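PDB 3O5V: X-PRO dipeptidase from Streptococcus pyogenes M1 GAS, which probably cleaves Xaa-Pro dipeptides as a manganese-dependent proline dipeptidase of the M24B family, this chain being the enzyme's N-terminal creatinase/prolidase domain. Local coordinates for residues A[18-23]-A[122-127]; A[46-49]-A[53-56]; A[84-89]-A[114-119]. All blocks are in the same frame, centred on the assembly; numbering follows the deposited sequence. Where two conformers were deposited one is given.

Contact 1 (A[18-23]-A[122-127]); sequences ELAIFS and NNLTPY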
# COMPACT_ATOMS: atom_id res chain seq x y z
N GLU A 18 3.27 12.43 1.53
CA GLU A 18 2.08 12.14 2.33
C GLU A 18 1.68 10.65 2.33
O GLU A 18 0.78 10.25 3.08
CB GLU A 18 0.89 13.00 1.86
CG GLU A 18 1.12 14.53 1.97
CD GLU A 18 1.96 15.11 0.83
OE1 GLU A 18 1.97 14.53 -0.29
OE2 GLU A 18 2.61 16.16 1.05
N LEU A 19 2.31 9.84 1.48
CA LEU A 19 1.83 8.47 1.23
C LEU A 19 2.94 7.55 0.73
O LEU A 19 3.67 7.91 -0.19
CB LEU A 19 0.73 8.51 0.16
CG LEU A 19 -0.50 7.59 0.15
CD1 LEU A 19 -0.97 7.20 -1.27
CD2 LEU A 19 -0.45 6.36 1.06
N ALA A 20 3.05 6.36 1.32
CA ALA A 20 3.88 5.30 0.75
C ALA A 20 2.95 4.16 0.34
O ALA A 20 2.02 3.81 1.08
CB ALA A 20 4.91 4.80 1.76
N ILE A 21 3.20 3.59 -0.84
CA ILE A 21 2.40 2.46 -1.33
C ILE A 21 3.29 1.26 -1.51
O ILE A 21 4.14 1.24 -2.41
CB ILE A 21 1.65 2.78 -2.67
CG1 ILE A 21 0.87 4.09 -2.58
CG2 ILE A 21 0.77 1.59 -3.08
CD1 ILE A 21 0.04 4.43 -3.84
N PHE A 22 3.13 0.26 -0.65
CA PHE A 22 3.93 -0.95 -0.80
C PHE A 22 3.18 -1.99 -1.64
O PHE A 22 1.96 -2.08 -1.53
CB PHE A 22 4.32 -1.51 0.57
CG PHE A 22 5.16 -0.55 1.38
CD1 PHE A 22 6.55 -0.54 1.26
CD2 PHE A 22 4.55 0.38 2.23
CE1 PHE A 22 7.33 0.36 2.01
CE2 PHE A 22 5.31 1.28 2.99
CZ PHE A 22 6.71 1.27 2.86
N SER A 23 3.91 -2.72 -2.49
CA SER A 23 3.28 -3.74 -3.35
C SER A 23 3.94 -5.12 -3.26
O SER A 23 3.32 -6.13 -3.61
CB SER A 23 3.23 -3.28 -4.82
OG SER A 23 4.53 -2.93 -5.25
N ASN A 122 7.58 8.79 -6.35
CA ASN A 122 9.01 8.67 -6.08
C ASN A 122 9.36 7.24 -5.67
O ASN A 122 8.50 6.51 -5.19
CB ASN A 122 9.44 9.63 -4.96
CG ASN A 122 9.34 11.09 -5.36
OD1 ASN A 122 9.24 11.98 -4.50
ND2 ASN A 122 9.36 11.36 -6.66
N ASN A 123 10.62 6.86 -5.86
CA ASN A 123 11.09 5.49 -5.57
C ASN A 123 11.36 5.21 -4.07
O ASN A 123 12.17 5.88 -3.44
CB ASN A 123 12.35 5.19 -6.39
CG ASN A 123 12.74 3.72 -6.40
OD1 ASN A 123 13.83 3.36 -6.86
ND2 ASN A 123 11.87 2.86 -5.91
N LEU A 124 10.67 4.20 -3.54
CA LEU A 124 10.81 3.75 -2.15
C LEU A 124 11.92 2.73 -1.93
O LEU A 124 12.25 2.40 -0.78
CB LEU A 124 9.53 3.06 -1.71
CG LEU A 124 8.61 3.65 -0.67
CD1 LEU A 124 7.42 2.70 -0.47
CD2 LEU A 124 9.32 3.98 0.65
N THR A 125 12.48 2.18 -3.00
CA THR A 125 13.38 1.05 -2.85
C THR A 125 14.67 1.37 -2.06
O THR A 125 15.14 0.52 -1.31
CB THR A 125 13.59 0.24 -4.17
OG1 THR A 125 14.17 1.08 -5.17
CG2 THR A 125 12.23 -0.33 -4.67
N PRO A 126 15.21 2.62 -2.17
CA PRO A 126 16.31 2.99 -1.27
C PRO A 126 15.94 2.88 0.21
O PRO A 126 16.73 2.37 1.00
CB PRO A 126 16.60 4.46 -1.64
CG PRO A 126 16.22 4.54 -3.09
CD PRO A 126 14.99 3.66 -3.20
N TYR A 127 14.75 3.34 0.59
CA TYR A 127 14.31 3.17 1.98
C TYR A 127 14.20 1.68 2.35
O TYR A 127 14.72 1.25 3.38
CB TYR A 127 12.98 3.89 2.27
CG TYR A 127 12.53 3.68 3.70
CD1 TYR A 127 12.96 4.53 4.72
CD2 TYR A 127 11.70 2.60 4.04
CE1 TYR A 127 12.57 4.33 6.04
CE2 TYR A 127 11.30 2.38 5.36
CZ TYR A 127 11.74 3.26 6.36
OH TYR A 127 11.35 3.06 7.66
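Within the mixed beta sheet of the creatinase/prolidase N-terminal domain, Leu124 reaches from just beyond the end of edge strand 120-123 to Ala20 and Phe22 of strand 19-22. Strand 97-100 runs between the two in the sheet, and Leu124 also packs on its Tyr99, so the contact is a bridge of side chains, with no hydrogen bond between the two segments. Phe22 has CG anti to its carbonyl carbon (chi1 -61°), which sets the ring where CD1 of Leu124 can come over one face. This CH-pi contact is 3.8 Å from the centroid and 27° off the ring normal, hence shifted toward the rim. The two side chains cross at about a right angle. Leucine has the length to help span the 7.7 Å between the CA atoms of Ala20 and Leu124, and it ends in a methyl that can lie on a flat ring. Ala20, on the same face of the strand as Phe22, is small enough to let the leucine in. Helix 3-14 covers this face, with Leu12 against Ala20 and Ile8 against Phe22. Leu124 CD1 lies 4.0 Å from Ala20 CB and 3.4 Å from Phe22 CE1.

Contact 2 (A[46-49]-A[53-56]); sequences FVYH and PVLF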
# COMPACT_ATOMS: atom_id res chain seq x y z
N PHE A 46 -1.16 0.72 1.94
CA PHE A 46 -1.16 2.19 1.87
C PHE A 46 -0.78 2.76 3.22
O PHE A 46 -1.56 2.64 4.19
CB PHE A 46 -2.55 2.69 1.46
CG PHE A 46 -2.97 2.28 0.07
CD1 PHE A 46 -2.53 3.00 -1.04
CD2 PHE A 46 -3.76 1.15 -0.12
CE1 PHE A 46 -2.90 2.61 -2.34
CE2 PHE A 46 -4.14 0.76 -1.41
CZ PHE A 46 -3.71 1.48 -2.52
N VAL A 47 0.40 3.36 3.31
CA VAL A 47 0.85 3.97 4.56
C VAL A 47 0.85 5.50 4.44
O VAL A 47 1.78 6.11 3.90
CB VAL A 47 2.25 3.45 5.00
CG1 VAL A 47 2.65 4.01 6.35
CG2 VAL A 47 2.26 1.92 5.02
N TYR A 48 -0.24 6.10 4.91
CA TYR A 48 -0.38 7.56 4.98
C TYR A 48 0.57 8.13 6.01
O TYR A 48 0.85 7.47 7.01
CB TYR A 48 -1.80 7.91 5.40
CG TYR A 48 -2.82 7.61 4.34
CD1 TYR A 48 -3.53 6.41 4.34
CD2 TYR A 48 -3.06 8.53 3.30
CE1 TYR A 48 -4.47 6.13 3.34
CE2 TYR A 48 -3.99 8.26 2.31
CZ TYR A 48 -4.70 7.07 2.34
OH TYR A 48 -5.62 6.80 1.35
N HIS A 49 1.08 9.35 5.78
CA HIS A 49 1.99 9.95 6.76
C HIS A 49 1.26 10.24 8.09
O HIS A 49 1.88 10.26 9.15
CB HIS A 49 2.72 11.18 6.20
CG HIS A 49 1.94 12.45 6.26
ND1 HIS A 49 0.83 12.69 5.47
CD2 HIS A 49 2.11 13.57 7.00
CE1 HIS A 49 0.35 13.90 5.73
NE2 HIS A 49 1.11 14.45 6.66
N PRO A 53 -2.93 3.25 8.49
CA PRO A 53 -2.57 2.56 7.25
C PRO A 53 -3.74 1.67 6.79
O PRO A 53 -4.65 1.37 7.59
CB PRO A 53 -1.36 1.72 7.66
CG PRO A 53 -1.60 1.44 9.13
CD PRO A 53 -2.28 2.65 9.68
N VAL A 54 -3.74 1.30 5.52
CA VAL A 54 -4.81 0.49 4.95
C VAL A 54 -4.22 -0.64 4.11
O VAL A 54 -3.44 -0.39 3.17
CB VAL A 54 -5.76 1.31 4.06
CG1 VAL A 54 -6.88 0.42 3.49
CG2 VAL A 54 -6.37 2.47 4.85
N LEU A 55 -4.60 -1.88 4.43
CA LEU A 55 -4.23 -3.01 3.60
C LEU A 55 -5.34 -3.32 2.61
O LEU A 55 -6.50 -3.47 3.01
CB LEU A 55 -3.90 -4.26 4.44
CG LEU A 55 -3.40 -5.44 3.59
CD1 LEU A 55 -2.02 -5.18 3.00
CD2 LEU A 55 -3.39 -6.72 4.40
N PHE A 56 -4.97 -3.42 1.34
CA PHE A 56 -5.91 -3.76 0.25
C PHE A 56 -5.54 -5.12 -0.34
O PHE A 56 -4.41 -5.30 -0.82
CB PHE A 56 -5.87 -2.68 -0.85
CG PHE A 56 -6.85 -2.92 -1.97
CD1 PHE A 56 -8.20 -2.61 -1.80
CD2 PHE A 56 -6.44 -3.47 -3.18
CE1 PHE A 56 -9.15 -2.86 -2.82
CE2 PHE A 56 -7.36 -3.71 -4.22
CZ PHE A 56 -8.72 -3.41 -4.03
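Different chi1 settings bring Phe46 and Phe56 together: Phe46 has CG anti to its carbonyl carbon (chi1 -65°), whereas in Phe56 CG is anti to the backbone N (chi1 -177°). The side chains thus lie side by side and point the same way, and CE2 of Phe46 meets CB of Phe56 at 3.9 Å, in the plane of the Phe46 ring and at its edge. The Phe56 ring itself leads away from this strand. Phe46 is paired with Val54, two residues before Phe56, as an antiparallel hydrogen-bonded pair of the hairpin formed by strands 44-48 and 54-58. Phe46 N donates to Val54 O at 2.8 Å and nearly straight (172°), and Val54 N returns a bond to Phe46 O at 2.9 Å, in the carbonyl plane. Phe46 O also receives a CA-H contact from Pro53, whose CA is 3.2 Å away. Proline is tolerated because these pairing bonds use Val54 and do not need an N-H at residue 53. The compact beta-branched Val54 offers CG2 to the edge of the Tyr48 ring. Phe46 and Phe56 meet Ile86 of helix 82-89, while Val47 and Pro53 face helix 3-14; strand 19-22 pairs with Val47 on one flank and strand 73-76 with Leu55 on the other.

Contact 3 (A[84-89]-A[114-119]); sequences EKIKAV and QTIFSG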
# COMPACT_ATOMS: atom_id res chain seq x y z
N GLU A 84 -11.32 1.07 -9.01
CA GLU A 84 -12.52 1.74 -8.51
C GLU A 84 -12.73 1.44 -7.03
O GLU A 84 -13.09 2.33 -6.27
CB GLU A 84 -13.76 1.31 -9.30
CG GLU A 84 -13.63 1.62 -10.79
CD GLU A 84 -14.89 1.34 -11.61
OE1 GLU A 84 -15.80 0.61 -11.14
OE2 GLU A 84 -14.96 1.86 -12.75
N LYS A 85 -12.48 0.20 -6.64
CA LYS A 85 -12.64 -0.19 -5.24
C LYS A 85 -11.66 0.55 -4.31
O LYS A 85 -12.04 1.04 -3.25
CB LYS A 85 -12.51 -1.71 -5.08
CG LYS A 85 -12.83 -2.23 -3.67
CD LYS A 85 -14.32 -2.11 -3.31
CE LYS A 85 -14.63 -2.95 -2.07
NZ LYS A 85 -16.06 -2.88 -1.68
N ILE A 86 -10.39 0.64 -4.71
CA ILE A 86 -9.41 1.40 -3.92
C ILE A 86 -9.88 2.84 -3.71
O ILE A 86 -9.84 3.37 -2.59
CB ILE A 86 -8.02 1.39 -4.58
CG1 ILE A 86 -7.43 -0.02 -4.56
CG2 ILE A 86 -7.10 2.41 -3.88
CD1 ILE A 86 -6.32 -0.28 -5.61
N LYS A 87 -10.30 3.47 -4.80
CA LYS A 87 -10.89 4.81 -4.76
C LYS A 87 -12.06 4.87 -3.77
O LYS A 87 -12.17 5.82 -3.00
CB LYS A 87 -11.32 5.26 -6.17
CG LYS A 87 -12.01 6.64 -6.23
CD LYS A 87 -11.10 7.76 -5.76
CE LYS A 87 -11.81 9.12 -5.81
NZ LYS A 87 -10.92 10.22 -5.34
N ALA A 88 -12.91 3.84 -3.78
CA ALA A 88 -14.11 3.81 -2.93
C ALA A 88 -13.79 3.64 -1.44
O ALA A 88 -14.47 4.22 -0.59
CB ALA A 88 -15.08 2.72 -3.40
N VAL A 89 -12.74 2.86 -1.11
CA VAL A 89 -12.47 2.49 0.29
C VAL A 89 -11.45 3.37 1.05
O VAL A 89 -11.48 3.43 2.28
CB VAL A 89 -12.08 0.99 0.47
CG1 VAL A 89 -13.13 0.09 -0.15
CG2 VAL A 89 -10.67 0.69 -0.10
N GLN A 114 -2.03 5.50 -10.92
CA GLN A 114 -2.10 6.86 -11.47
C GLN A 114 -3.50 7.28 -11.97
O GLN A 114 -3.74 8.47 -12.16
CB GLN A 114 -1.05 7.06 -12.57
CG GLN A 114 0.38 7.22 -12.04
CD GLN A 114 1.41 7.54 -13.13
OE1 GLN A 114 1.41 6.95 -14.20
NE2 GLN A 114 2.30 8.48 -12.84
N THR A 115 -4.41 6.31 -12.15
CA THR A 115 -5.80 6.65 -12.42
C THR A 115 -6.52 7.09 -11.15
O THR A 115 -7.61 7.65 -11.22
CB THR A 115 -6.60 5.50 -13.09
OG1 THR A 115 -6.83 4.44 -12.14
CG2 THR A 115 -5.90 4.99 -14.34
N ILE A 116 -5.90 6.82 -9.99
CA ILE A 116 -6.46 7.15 -8.67
C ILE A 116 -5.73 8.33 -8.04
O ILE A 116 -6.37 9.22 -7.47
CB ILE A 116 -6.36 5.93 -7.69
CG1 ILE A 116 -7.16 4.75 -8.21
CG2 ILE A 116 -6.80 6.30 -6.26
CD1 ILE A 116 -6.79 3.44 -7.55
N PHE A 117 -4.40 8.31 -8.11
CA PHE A 117 -3.57 9.33 -7.48
C PHE A 117 -2.94 10.19 -8.56
O PHE A 117 -2.25 9.70 -9.46
CB PHE A 117 -2.46 8.68 -6.64
CG PHE A 117 -2.96 7.80 -5.53
CD1 PHE A 117 -3.23 8.33 -4.27
CD2 PHE A 117 -3.15 6.43 -5.75
CE1 PHE A 117 -3.70 7.52 -3.24
CE2 PHE A 117 -3.62 5.60 -4.72
CZ PHE A 117 -3.89 6.15 -3.46
N SER A 118 -3.17 11.49 -8.47
CA SER A 118 -2.64 12.40 -9.47
C SER A 118 -1.30 12.98 -9.02
O SER A 118 -0.65 13.69 -9.79
CB SER A 118 -3.66 13.50 -9.81
OG SER A 118 -3.94 14.27 -8.66
N GLY A 119 -0.86 12.64 -7.81
CA GLY A 119 0.41 13.13 -7.28
C GLY A 119 1.68 12.61 -7.95
O GLY A 119 1.62 11.74 -8.83
O HOH W 1 -8.94 9.87 -7.31
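Ile116 meets Ile86 through the far end of its side chain. CB points toward helix 82-89 and divides the chain in two. The short branch, CG2, stays with its own segment and rests over one face of the Phe117 ring, 3.6 Å above its plane and offset toward the rim. The long branch leaves through CG1, placed anti to the carbonyl carbon (chi1 -62°), and the nearly extended chi2 of 163° carries CD1 on to the helix. There CD1 lies 3.8 Å from Ile86 CB and equally far from Ile86 CG2, where the two isoleucines cross at about a right angle. The domain is an alpha/beta fold: helix 82-89 lies on the connection between strands 73-76 and 97-100, and the loop holding Ile116 follows helix 107-114 in the beta-alpha-beta crossover that leads to strand 120-123. Ile86 suits the inner side of its helix, where it also packs against Phe44 of strand 44-48. Lys87, the next residue, lies at the solvent-facing margin, where a long chain with a charged end is at home. Its NZ donates to a water at 2.8 Å, and that water donates in turn to Ile116 O at 2.7 Å. Thr93 OG1, in the loop before strand 97-100, is a direct hydrogen-bond partner of the same ammonium group.

In the fold
From the N terminus, the chain enters contact 1 at strand 19-22, but that contact closes only at 122-127, after 98 intervening residues, and so encloses the other two. Contact 2 closes the hairpin of strands 44-48 and 54-58; contact 3 then opens on helix 82-89 and closes 24 residues later in the loop after helix 107-114. Contacts 2 and 3 follow in series, without crossing. Strand 44-48 pairs with strand 19-22, joining contact 2 to contact 1. On one sheet face, Phe117 of contact 3 packs against Phe46 of contact 2 and against Leu19 and Ile21 of contact 1. The methyl-aromatic contact of 18-23 with 122-127 is on the other face.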